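PDB 5MQO: Non-reducing end beta-L-arabinofuranosidase from Bacteroides thetaiotaomicron, which probably acts as a family GH127 glycoside hydrolase that takes part in breaking down complex plant pectin, possibly as an aceric acidase. Local coordinates for residues E250-T255 against Y311-E316; G277-Q282 against G347-G352; S418-S421 against K426-Y429; Y472-S477 against L503-D508; E655-E658 against Y662-V665. All coordinates share one frame; numbering follows the deposited sequence.

Contact 1: E250-T255 against Y311-E316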
# COMPACT_ATOMS: atom_id res chain seq x y z
N GLU A 250 6.04 -6.24 16.41
CA GLU A 250 7.31 -5.65 16.03
C GLU A 250 8.17 -5.37 17.28
O GLU A 250 9.39 -5.42 17.22
CB GLU A 250 7.10 -4.41 15.17
CG GLU A 250 8.27 -4.08 14.28
CD GLU A 250 8.68 -5.21 13.34
OE1 GLU A 250 9.91 -5.37 13.11
OE2 GLU A 250 7.78 -5.92 12.82
N MET A 251 7.55 -5.11 18.42
CA MET A 251 8.31 -4.94 19.65
C MET A 251 8.86 -6.23 20.18
O MET A 251 9.97 -6.23 20.72
CB MET A 251 7.49 -4.27 20.73
CG MET A 251 7.69 -2.77 20.71
SD MET A 251 9.27 -2.35 21.45
CE MET A 251 9.14 -0.60 21.21
N TYR A 252 8.11 -7.32 20.04
CA TYR A 252 8.65 -8.65 20.39
C TYR A 252 9.85 -8.97 19.51
O TYR A 252 10.91 -9.30 20.00
CB TYR A 252 7.61 -9.74 20.24
CG TYR A 252 8.15 -11.15 20.20
CD1 TYR A 252 8.66 -11.78 21.34
CD2 TYR A 252 8.11 -11.88 19.01
CE1 TYR A 252 9.13 -13.09 21.29
CE2 TYR A 252 8.58 -13.19 18.95
CZ TYR A 252 9.10 -13.79 20.08
OH TYR A 252 9.54 -15.10 19.96
N ARG A 253 9.67 -8.80 18.21
CA ARG A 253 10.78 -8.84 17.26
C ARG A 253 11.99 -8.02 17.66
O ARG A 253 13.10 -8.50 17.51
CB ARG A 253 10.33 -8.39 15.86
CG ARG A 253 9.55 -9.49 15.15
CD ARG A 253 8.77 -8.98 13.98
NE ARG A 253 7.91 -10.02 13.47
CZ ARG A 253 6.99 -9.80 12.52
NH1 ARG A 253 6.86 -8.60 11.98
NH2 ARG A 253 6.22 -10.80 12.09
N ALA A 254 11.77 -6.82 18.17
CA ALA A 254 12.86 -5.94 18.56
C ALA A 254 13.48 -6.19 19.94
O ALA A 254 14.60 -5.74 20.18
CB ALA A 254 12.43 -4.50 18.47
N THR A 255 12.78 -6.88 20.84
CA THR A 255 13.27 -7.06 22.22
C THR A 255 13.45 -8.50 22.68
O THR A 255 14.18 -8.73 23.63
CB THR A 255 12.31 -6.44 23.23
OG1 THR A 255 11.00 -7.02 23.09
CG2 THR A 255 12.23 -4.92 23.06
N TYR A 311 1.14 -15.06 13.04
CA TYR A 311 1.42 -16.34 12.37
C TYR A 311 2.92 -16.52 12.12
O TYR A 311 3.45 -17.61 12.32
CB TYR A 311 0.64 -16.52 11.07
CG TYR A 311 1.08 -17.77 10.39
CD1 TYR A 311 0.60 -19.02 10.81
CD2 TYR A 311 2.08 -17.73 9.41
CE1 TYR A 311 1.07 -20.20 10.22
CE2 TYR A 311 2.55 -18.89 8.82
CZ TYR A 311 2.05 -20.11 9.21
OH TYR A 311 2.56 -21.19 8.59
N ALA A 312 3.61 -15.46 11.70
CA ALA A 312 5.06 -15.51 11.46
C ALA A 312 5.84 -16.07 12.64
O ALA A 312 6.87 -16.70 12.45
CB ALA A 312 5.59 -14.13 11.13
N GLU A 313 5.34 -15.80 13.85
CA GLU A 313 5.97 -16.19 15.09
C GLU A 313 5.44 -17.51 15.62
O GLU A 313 6.24 -18.29 16.12
CB GLU A 313 5.80 -15.09 16.17
CG GLU A 313 6.14 -13.67 15.70
CD GLU A 313 7.54 -13.53 15.11
OE1 GLU A 313 8.47 -14.29 15.54
OE2 GLU A 313 7.73 -12.64 14.23
N THR A 314 4.13 -17.77 15.54
CA THR A 314 3.50 -18.98 16.18
C THR A 314 3.33 -20.25 15.31
O THR A 314 3.16 -21.35 15.85
CB THR A 314 2.10 -18.65 16.79
OG1 THR A 314 1.13 -18.44 15.75
CG2 THR A 314 2.17 -17.43 17.73
N GLY A 315 3.30 -20.08 13.99
CA GLY A 315 3.09 -21.18 13.04
C GLY A 315 1.77 -21.90 13.18
O GLY A 315 1.66 -23.03 12.73
N GLU A 316 0.76 -21.26 13.78
CA GLU A 316 -0.56 -21.87 13.98
C GLU A 316 -1.27 -21.95 12.65
O GLU A 316 -1.75 -20.97 12.14
CB GLU A 316 -1.40 -21.06 14.98
CG GLU A 316 -2.66 -21.78 15.49
CD GLU A 316 -3.64 -20.84 16.20
OE1 GLU A 316 -3.22 -19.67 16.41
OE2 GLU A 316 -4.78 -21.26 16.55
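A salt-bridge network between two helices of the GH127 catalytic domain, helix 243-255 and helix 297-314, is built on Arg253 and Glu313. The helices stand well apart here, with 9.0 Å between Arg253 CA and Glu313 CA, and it is long polar side chains that span the gap. Arg253 runs extended from CG to NE and presents the edge of its guanidinium to a single oxygen. Its NE donates to Glu313 OE2 over 2.7 Å, nearly straight at 163° and almost exactly in the guanidinium plane. A second donor, NH2, reaches the same OE2 at 3.2 Å, but this bond is weak and more bent. The carboxylate is turned 60° from the guanidinium, which suits a one-oxygen grip better than a paired, two-oxygen one. Glu313 folds back at chi2 (-55°), and this bend brings its OE1 to the ring edge of Tyr252, 3.6 Å from CE2. Ala312 CB lies at the guanidinium edge, 3.5 Å from Arg253 NH2. Within its own helix, Arg253 NH1 forms a salt bridge with Glu250 OE2 at 3.0 Å, one helical turn back. Further partners hold both ends: Ser31 bonds Glu313 OE2, and Asp309 pairs with Arg253 NH2. Glu250, Arg253 and Glu313 together form a typical interhelical salt-bridge network, here within the helical catalytic domain that belongs to the six-hairpin glycosidase clan.

Contact 2: G277-Q282 against G347-G352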
# COMPACT_ATOMS: atom_id res chain seq x y z
N GLY A 277 -20.38 -7.78 19.57
CA GLY A 277 -19.41 -7.26 18.63
C GLY A 277 -20.10 -7.03 17.28
O GLY A 277 -21.29 -7.32 17.12
N THR A 278 -19.36 -6.51 16.32
CA THR A 278 -19.95 -6.08 15.09
C THR A 278 -19.10 -6.53 13.93
O THR A 278 -17.89 -6.64 14.05
CB THR A 278 -20.16 -4.55 15.09
OG1 THR A 278 -18.98 -3.88 15.53
CG2 THR A 278 -21.29 -4.15 16.03
N ASP A 279 -19.75 -6.81 12.80
CA ASP A 279 -19.03 -7.03 11.54
C ASP A 279 -18.11 -5.83 11.26
O ASP A 279 -16.98 -5.96 10.88
CB ASP A 279 -20.02 -7.23 10.38
CG ASP A 279 -20.85 -8.51 10.51
OD1 ASP A 279 -20.49 -9.38 11.36
OD2 ASP A 279 -21.87 -8.63 9.73
N ASP A 280 -18.63 -4.65 11.52
CA ASP A 280 -17.95 -3.40 11.27
C ASP A 280 -16.62 -3.31 12.01
O ASP A 280 -15.66 -2.82 11.44
CB ASP A 280 -18.86 -2.23 11.65
CG ASP A 280 -18.44 -0.95 11.03
OD1 ASP A 280 -18.05 -0.90 9.82
OD2 ASP A 280 -18.55 0.06 11.74
N ASN A 281 -16.55 -3.84 13.24
CA ASN A 281 -15.26 -4.01 13.94
C ASN A 281 -14.68 -5.45 13.87
O ASN A 281 -13.85 -5.82 14.71
CB ASN A 281 -15.35 -3.52 15.39
CG ASN A 281 -13.98 -3.46 16.07
OD1 ASN A 281 -12.97 -3.00 15.49
ND2 ASN A 281 -13.92 -3.98 17.31
N GLN A 282 -15.07 -6.22 12.84
CA GLN A 282 -14.63 -7.61 12.64
C GLN A 282 -14.61 -8.42 13.97
O GLN A 282 -13.66 -9.18 14.22
CB GLN A 282 -13.24 -7.67 11.99
CG GLN A 282 -13.05 -6.89 10.71
CD GLN A 282 -13.12 -5.37 10.85
OE1 GLN A 282 -12.56 -4.79 11.78
NE2 GLN A 282 -13.84 -4.72 9.93
N GLY A 347 -23.61 1.24 5.06
CA GLY A 347 -24.43 0.13 4.59
C GLY A 347 -24.80 -0.85 5.69
O GLY A 347 -24.70 -0.53 6.89
N THR A 348 -25.19 -2.05 5.29
CA THR A 348 -25.60 -3.09 6.22
C THR A 348 -24.85 -4.39 5.94
O THR A 348 -24.56 -4.68 4.80
CB THR A 348 -27.11 -3.36 6.13
OG1 THR A 348 -27.50 -3.48 4.76
CG2 THR A 348 -27.87 -2.23 6.73
N SER A 349 -24.54 -5.13 7.00
CA SER A 349 -23.91 -6.45 6.96
C SER A 349 -24.67 -7.47 7.86
O SER A 349 -24.99 -7.17 9.03
CB SER A 349 -22.47 -6.35 7.43
OG SER A 349 -21.79 -7.58 7.24
N PRO A 350 -25.03 -8.64 7.34
CA PRO A 350 -25.10 -8.93 5.91
C PRO A 350 -26.21 -8.17 5.11
O PRO A 350 -27.14 -7.57 5.69
CB PRO A 350 -25.39 -10.42 5.91
CG PRO A 350 -26.28 -10.61 7.10
CD PRO A 350 -25.80 -9.62 8.13
N ASP A 351 -26.10 -8.24 3.78
CA ASP A 351 -26.95 -7.50 2.82
C ASP A 351 -27.82 -8.48 2.02
O ASP A 351 -27.35 -9.16 1.10
CB ASP A 351 -26.07 -6.66 1.85
CG ASP A 351 -26.86 -5.72 0.94
OD1 ASP A 351 -28.10 -5.69 0.99
OD2 ASP A 351 -26.25 -4.99 0.15
N GLY A 352 -29.09 -8.54 2.41
CA GLY A 352 -30.12 -9.27 1.67
C GLY A 352 -30.17 -10.77 1.88
O GLY A 352 -30.82 -11.45 1.12
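Ser349 and Asp279 make the tight part of this contact, a single hydrogen bond between a loop and the short strand 347-349. The hydroxyl OG of Ser349 donates to Asp279 OD2 over 2.7 Å. It meets that oxygen on the anti side of the carboxylate, 29° out of its plane. Ser349 CB follows, 3.3 Å from the same OD2. In the serine, OG stands opposite the backbone N (chi1 -173°), and this rotation directs the hydroxyl across to the loop. Asp279 opens a type I turn closed by the bond from Gln282 N to Asp279 O, 2.7 Å long, which fixes the backbone behind the carboxylate.

The loose side begins one residue further on. Pro350, which follows a cis peptide bond, only skirts the carboxylate, its CD 4.4 Å from Asp279 OD2, and beyond it the chain runs out toward solvent. Strand 347-349 is paired with strand 361-364, whose Gln361 accepts the backbone N-H of Asp279 with its side-chain OE1, so turn and sheet are tied at more than one point. Arg284 forms a salt bridge with Asp279 OD1. With Arg284 and the Ser349 hydroxyl both bonded to it, the carboxylate is probably stabilised in its charged form.

Contact 3: S418-S421 against K426-Y429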
# COMPACT_ATOMS: atom_id res chain seq x y z
N SER A 418 -1.88 7.57 -4.96
CA SER A 418 -2.99 8.44 -5.38
C SER A 418 -3.46 9.36 -4.26
O SER A 418 -4.08 10.38 -4.49
CB SER A 418 -4.17 7.60 -5.83
OG SER A 418 -4.68 6.91 -4.71
N GLY A 419 -3.17 8.97 -3.03
CA GLY A 419 -3.58 9.71 -1.87
C GLY A 419 -2.92 11.05 -1.62
O GLY A 419 -3.38 11.80 -0.74
N ILE A 420 -1.84 11.34 -2.36
CA ILE A 420 -1.08 12.58 -2.18
C ILE A 420 -0.96 13.24 -3.54
O ILE A 420 -0.96 12.57 -4.56
CB ILE A 420 0.31 12.31 -1.54
CG1 ILE A 420 0.88 13.60 -0.91
CG2 ILE A 420 1.29 11.66 -2.53
CD1 ILE A 420 2.24 13.43 -0.22
N SER A 421 -0.87 14.57 -3.53
CA SER A 421 -0.63 15.38 -4.74
C SER A 421 0.78 15.16 -5.31
O SER A 421 1.66 14.60 -4.64
CB SER A 421 -0.86 16.87 -4.43
OG SER A 421 -0.14 17.32 -3.28
N LYS A 426 -0.79 18.18 -0.76
CA LYS A 426 -2.22 17.98 -0.60
C LYS A 426 -2.57 16.48 -0.59
O LYS A 426 -1.90 15.68 -1.25
CB LYS A 426 -2.98 18.75 -1.69
CG LYS A 426 -2.81 20.27 -1.59
CD LYS A 426 -3.44 21.00 -2.76
CE LYS A 426 -2.52 21.00 -3.97
NZ LYS A 426 -3.29 20.95 -5.25
N TYR A 427 -3.61 16.12 0.18
CA TYR A 427 -4.00 14.74 0.39
C TYR A 427 -5.49 14.42 0.12
O TYR A 427 -6.38 15.24 0.34
CB TYR A 427 -3.66 14.33 1.82
CG TYR A 427 -2.19 14.39 2.12
CD1 TYR A 427 -1.58 15.60 2.48
CD2 TYR A 427 -1.41 13.24 2.09
CE1 TYR A 427 -0.21 15.66 2.77
CE2 TYR A 427 -0.04 13.28 2.40
CZ TYR A 427 0.57 14.49 2.74
OH TYR A 427 1.91 14.54 3.04
N PHE A 428 -5.75 13.20 -0.36
CA PHE A 428 -7.09 12.65 -0.40
C PHE A 428 -7.35 11.81 0.84
O PHE A 428 -6.49 11.01 1.22
CB PHE A 428 -7.28 11.67 -1.60
CG PHE A 428 -7.69 12.31 -2.89
CD1 PHE A 428 -8.67 13.30 -2.94
CD2 PHE A 428 -7.12 11.87 -4.07
CE1 PHE A 428 -9.04 13.86 -4.14
CE2 PHE A 428 -7.48 12.44 -5.27
CZ PHE A 428 -8.44 13.43 -5.30
N TYR A 429 -8.56 11.93 1.37
CA TYR A 429 -9.13 10.91 2.25
C TYR A 429 -9.75 9.75 1.40
O TYR A 429 -9.24 8.62 1.45
CB TYR A 429 -10.18 11.53 3.16
CG TYR A 429 -10.66 10.65 4.30
CD1 TYR A 429 -9.84 10.38 5.42
CD2 TYR A 429 -11.96 10.14 4.31
CE1 TYR A 429 -10.30 9.60 6.49
CE2 TYR A 429 -12.42 9.37 5.37
CZ TYR A 429 -11.60 9.11 6.45
OH TYR A 429 -12.08 8.34 7.48
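Backbone hydrogen bonds come first in joining Gly419, Ile420 and Ser421 to Lys426, Tyr427 and Phe428. Phe428 N donates to Gly419 O over 2.8 Å, and Ser421 N donates to Lys426 O over 2.7 Å. Between these two bonds Ile420 and Tyr427 face each other as a non-hydrogen-bonded antiparallel pair. Softer CA-H...O contacts reinforce it, with Tyr427 CA 3.2 Å from Gly419 O and Ile420 CA 3.3 Å from Lys426 O.

A side-chain bond adds a third link. Ser421 OG, turned between its backbone N and carbonyl carbon (chi1 52°), reaches Lys426 N and accepts from it at 2.7 Å; it is also bonded to Asp423 and the backbone N of Lys425.

Apolar contact covers one side of the bridge. Ile420 and Tyr427 lie alongside each other, and CG1 of Ile420 sits over the ring face, 3.8 Å from its centroid, in a CH-pi contact. Helix 458-466 packs on both side chains, and helix 50-69 on Ile420. Ser418 O meets the Phe428 ring at its edge, 3.4 Å from CD2. Such a chain reversal, closed by one isolated beta bridge, is a hairpin-like loop, here buried between catalytic-domain helices and loops near the chain's C-terminal end.

Contact 4: Y472-S477 against L503-D508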
# COMPACT_ATOMS: atom_id res chain seq x y z
N TYR A 472 10.40 -1.69 0.50
CA TYR A 472 9.65 -2.75 -0.18
C TYR A 472 10.30 -3.29 -1.51
O TYR A 472 9.74 -4.16 -2.18
CB TYR A 472 8.21 -2.22 -0.44
CG TYR A 472 7.48 -1.90 0.86
CD1 TYR A 472 6.80 -2.91 1.54
CD2 TYR A 472 7.55 -0.64 1.45
CE1 TYR A 472 6.20 -2.67 2.76
CE2 TYR A 472 6.94 -0.38 2.68
CZ TYR A 472 6.26 -1.40 3.33
OH TYR A 472 5.61 -1.19 4.53
N ALA A 473 11.49 -2.80 -1.86
CA ALA A 473 12.07 -3.12 -3.17
C ALA A 473 12.60 -4.53 -3.21
O ALA A 473 12.41 -5.19 -4.22
CB ALA A 473 13.16 -2.14 -3.54
N TYR A 474 13.21 -5.00 -2.12
CA TYR A 474 13.81 -6.35 -2.08
C TYR A 474 13.41 -7.10 -0.81
O TYR A 474 13.01 -6.50 0.19
CB TYR A 474 15.35 -6.27 -2.09
CG TYR A 474 16.02 -5.52 -3.24
CD1 TYR A 474 16.35 -6.16 -4.45
CD2 TYR A 474 16.40 -4.18 -3.09
CE1 TYR A 474 16.98 -5.46 -5.49
CE2 TYR A 474 17.03 -3.49 -4.13
CZ TYR A 474 17.31 -4.14 -5.32
OH TYR A 474 17.92 -3.45 -6.33
N THR A 475 13.53 -8.42 -0.83
CA THR A 475 13.63 -9.19 0.40
C THR A 475 14.81 -10.13 0.31
O THR A 475 15.35 -10.37 -0.77
CB THR A 475 12.38 -10.03 0.64
OG1 THR A 475 12.10 -10.76 -0.56
CG2 THR A 475 11.17 -9.14 1.02
N LEU A 476 15.16 -10.72 1.44
CA LEU A 476 16.24 -11.72 1.50
C LEU A 476 15.71 -13.06 2.01
O LEU A 476 14.62 -13.13 2.59
CB LEU A 476 17.35 -11.26 2.45
CG LEU A 476 17.77 -9.79 2.40
CD1 LEU A 476 18.60 -9.44 3.63
CD2 LEU A 476 18.53 -9.49 1.11
N SER A 477 16.51 -14.09 1.77
CA SER A 477 16.35 -15.40 2.43
C SER A 477 17.72 -16.05 2.41
O SER A 477 18.66 -15.47 1.89
CB SER A 477 15.28 -16.26 1.76
OG SER A 477 15.67 -16.78 0.51
N LEU A 503 24.62 -3.75 -4.88
CA LEU A 503 24.25 -3.78 -6.28
C LEU A 503 23.56 -2.48 -6.73
O LEU A 503 23.16 -1.66 -5.92
CB LEU A 503 23.46 -5.05 -6.62
CG LEU A 503 22.15 -5.35 -5.87
CD1 LEU A 503 20.97 -4.55 -6.42
CD2 LEU A 503 21.84 -6.83 -5.94
N VAL A 504 23.51 -2.31 -8.03
CA VAL A 504 22.94 -1.12 -8.64
C VAL A 504 21.87 -1.55 -9.64
O VAL A 504 22.12 -2.38 -10.52
CB VAL A 504 24.01 -0.27 -9.35
CG1 VAL A 504 23.43 1.08 -9.75
CG2 VAL A 504 25.19 -0.06 -8.43
N GLN A 505 20.68 -0.98 -9.48
CA GLN A 505 19.53 -1.29 -10.31
C GLN A 505 19.28 -0.09 -11.20
O GLN A 505 19.13 1.02 -10.69
CB GLN A 505 18.30 -1.56 -9.43
CG GLN A 505 17.02 -1.83 -10.23
CD GLN A 505 16.01 -2.72 -9.50
OE1 GLN A 505 16.33 -3.39 -8.53
NE2 GLN A 505 14.82 -2.75 -9.99
N GLU A 506 19.26 -0.31 -12.51
CA GLU A 506 18.99 0.77 -13.45
C GLU A 506 17.78 0.38 -14.26
O GLU A 506 17.71 -0.74 -14.76
CB GLU A 506 20.19 0.99 -14.36
CG GLU A 506 21.53 0.97 -13.63
CD GLU A 506 22.68 1.44 -14.51
OE1 GLU A 506 23.24 0.61 -15.28
OE2 GLU A 506 22.99 2.65 -14.45
N THR A 507 16.80 1.29 -14.34
CA THR A 507 15.56 1.08 -15.11
C THR A 507 14.69 2.33 -15.12
O THR A 507 14.78 3.13 -14.19
CB THR A 507 14.72 -0.06 -14.53
OG1 THR A 507 13.52 -0.17 -15.30
CG2 THR A 507 14.38 0.18 -13.02
N ASP A 508 13.85 2.51 -16.15
CA ASP A 508 12.94 3.67 -16.18
C ASP A 508 11.53 3.26 -15.75
O ASP A 508 10.58 4.03 -15.91
CB ASP A 508 12.96 4.41 -17.54
CG ASP A 508 12.34 5.86 -17.47
OD1 ASP A 508 12.45 6.55 -16.42
OD2 ASP A 508 11.74 6.33 -18.49
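Tyr474 meets Leu503 and Gln505 between two beta sheets, in sandwich-like packing where strand 474-477 of one sheet offers a single long side chain to strand 500-506 of the other. Ahead of the strand, Tyr472 and Ala473 lead in from the helical domain: the Tyr472 ring meets Trp393 of helix 382-399 edge-to-face, and the Ala473 backbone bonds to Asn484 and Leu485. Tyr474 alone carries this segment's share of the contact. Its CB points at the opposing strand, and CG lies opposite the carbonyl carbon (chi1 -55°), from where the ring reaches across with its hydroxyl foremost. On one strand it encounters two residues in alternate positions, both turned toward it. Leu503 brings its CD1 methyl to 3.8 Å from Tyr474 CZ, an apolar touch. Gln505, extended beyond CG, sends its amide oxygen to the phenol end, with ring and amide planes 77° apart; OE1 comes within 3.4 Å of Tyr474 CZ. The tyrosine and glutamine run antiparallel past one another, and Gln505 CB still lies 3.7 Å from Tyr474 OH. Past the tyrosine, Thr475 turns back to helix 382-399, touching Trp393, while Leu476 bonds through its backbone to Ala37 in the neighbouring strand. The polar end of Tyr474 is buried, and is hydrogen-bonded to OD1 of Asn489 of the second sheet; the Asn489 ND2 also bonds Gln505 OE1 weakly. Around this point Tyr474 OH stands 2.7 Å from Gln505 OE1, with the Leu503 CD1 methyl 3.2 Å from the same hydroxyl oxygen.

Contact 5: E655-E658 against Y662-V665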
# COMPACT_ATOMS: atom_id res chain seq x y z
N GLU A 655 -27.44 13.51 -26.79
CA GLU A 655 -28.76 14.03 -26.38
C GLU A 655 -28.70 14.39 -24.90
O GLU A 655 -27.98 13.74 -24.15
CB GLU A 655 -29.86 12.97 -26.59
CG GLU A 655 -29.99 12.41 -28.01
CD GLU A 655 -31.33 11.71 -28.27
OE1 GLU A 655 -31.72 10.78 -27.50
OE2 GLU A 655 -32.00 12.10 -29.26
N SER A 656 -29.42 15.43 -24.48
CA SER A 656 -29.38 15.82 -23.07
C SER A 656 -30.07 14.78 -22.18
O SER A 656 -31.22 14.38 -22.43
CB SER A 656 -30.03 17.19 -22.82
OG SER A 656 -29.88 17.58 -21.45
N TRP A 657 -29.35 14.37 -21.12
CA TRP A 657 -29.89 13.49 -20.08
C TRP A 657 -30.76 14.18 -18.97
O TRP A 657 -31.23 13.51 -18.08
CB TRP A 657 -28.73 12.69 -19.44
CG TRP A 657 -28.30 11.51 -20.27
CD1 TRP A 657 -27.15 11.38 -20.99
CD2 TRP A 657 -29.02 10.30 -20.45
NE1 TRP A 657 -27.11 10.15 -21.61
CE2 TRP A 657 -28.25 9.47 -21.29
CE3 TRP A 657 -30.24 9.83 -19.97
CZ2 TRP A 657 -28.65 8.22 -21.67
CZ3 TRP A 657 -30.64 8.57 -20.34
CH2 TRP A 657 -29.84 7.77 -21.19
N GLU A 658 -30.97 15.49 -19.06
CA GLU A 658 -31.88 16.17 -18.14
C GLU A 658 -33.30 15.55 -18.07
O GLU A 658 -34.01 15.51 -19.06
CB GLU A 658 -31.97 17.65 -18.52
CG GLU A 658 -30.76 18.46 -18.07
CD GLU A 658 -30.77 18.74 -16.57
OE1 GLU A 658 -31.77 19.37 -16.12
OE2 GLU A 658 -29.82 18.32 -15.84
N TYR A 662 -34.43 6.37 -19.02
CA TYR A 662 -34.31 5.38 -20.12
C TYR A 662 -34.68 5.98 -21.48
O TYR A 662 -35.64 6.72 -21.61
CB TYR A 662 -35.21 4.20 -19.83
CG TYR A 662 -34.99 3.61 -18.46
CD1 TYR A 662 -33.73 3.12 -18.09
CD2 TYR A 662 -36.02 3.51 -17.55
CE1 TYR A 662 -33.51 2.55 -16.85
CE2 TYR A 662 -35.81 2.95 -16.27
CZ TYR A 662 -34.54 2.47 -15.94
OH TYR A 662 -34.34 1.89 -14.71
N ARG A 663 -33.90 5.68 -22.50
CA ARG A 663 -34.24 6.13 -23.87
C ARG A 663 -33.65 5.23 -24.94
O ARG A 663 -32.77 4.41 -24.66
CB ARG A 663 -33.74 7.55 -24.08
CG ARG A 663 -32.26 7.67 -23.82
CD ARG A 663 -31.71 9.04 -24.13
NE ARG A 663 -30.33 8.88 -24.58
CZ ARG A 663 -29.36 9.78 -24.41
NH1 ARG A 663 -29.58 10.96 -23.79
NH2 ARG A 663 -28.14 9.49 -24.86
N PRO A 664 -34.12 5.37 -26.17
CA PRO A 664 -33.56 4.68 -27.31
C PRO A 664 -32.07 4.94 -27.51
O PRO A 664 -31.62 6.11 -27.50
CB PRO A 664 -34.33 5.26 -28.47
CG PRO A 664 -35.67 5.48 -27.90
CD PRO A 664 -35.48 5.86 -26.46
N VAL A 665 -31.34 3.84 -27.71
CA VAL A 665 -29.90 3.83 -27.89
C VAL A 665 -29.61 4.75 -29.04
O VAL A 665 -30.24 4.65 -30.06
CB VAL A 665 -29.39 2.42 -28.27
CG1 VAL A 665 -27.91 2.45 -28.64
CG2 VAL A 665 -29.58 1.45 -27.13
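Arg663 lies flat on Trp657 in a cation-pi stack, its guanidinium and the indole ring inclined by only 14°. Arg663 NH1 comes to 3.2 Å from Trp657 CE2. CZ sits 3.7 Å from the centroid of the six-membered ring, and CD lies over the same ring in a CH-pi contact. The opposite face of the guanidinium is covered too. There Glu655 CB comes to 3.5 Å from Arg663 NH1, and Glu655 OE1 lies above the plane, 3.8 Å from NE; this long ion pair rests on charge alone, since no N-H points at the oxygen. A weak hydrogen bond ties the sandwiched group to the main chain, from Arg663 NH1 to Glu655 O over 3.2 Å.

Further out, backbone and torsions position the stack. Arg663 sets its CG between the backbone N and the carbonyl carbon (chi1 56°) and bends at chi3, which lays the group over the indole. A weak bond joins Glu658 N to Ser656 OG, either side of Trp657 in sequence. Both segments belong to the exposed loop between strands 640-651 and 670-678 of the C-terminal domain. An arginine layered between an indole and an acidic side chain is a typical arginine-aromatic stack, here at a solvent-exposed loop.

In the fold
The five contacts run from buried to surface. Contacts 3 and 4 are buried, contacts 1 and 2 partly so, and contact 5 is a surface loop, its centre about 40 Å from the centre of the chain. Contacts 1, 2 and 3 lie within the catalytic-domain range, contact 4 spans two sheets, and contact 5 belongs to the C-terminal domain. Helix 297-314 carries part of contact 1 and also touches the loop of contact 2; contacts 3 and 5 each close a short loop on itself. Chemistry changes with place: mainly backbone in contact 3, apolar and polar packing in contact 4, a salt bridge in contact 1, a serine hydroxyl on a carboxylate in contact 2, a cation on an aromatic face in contact 5.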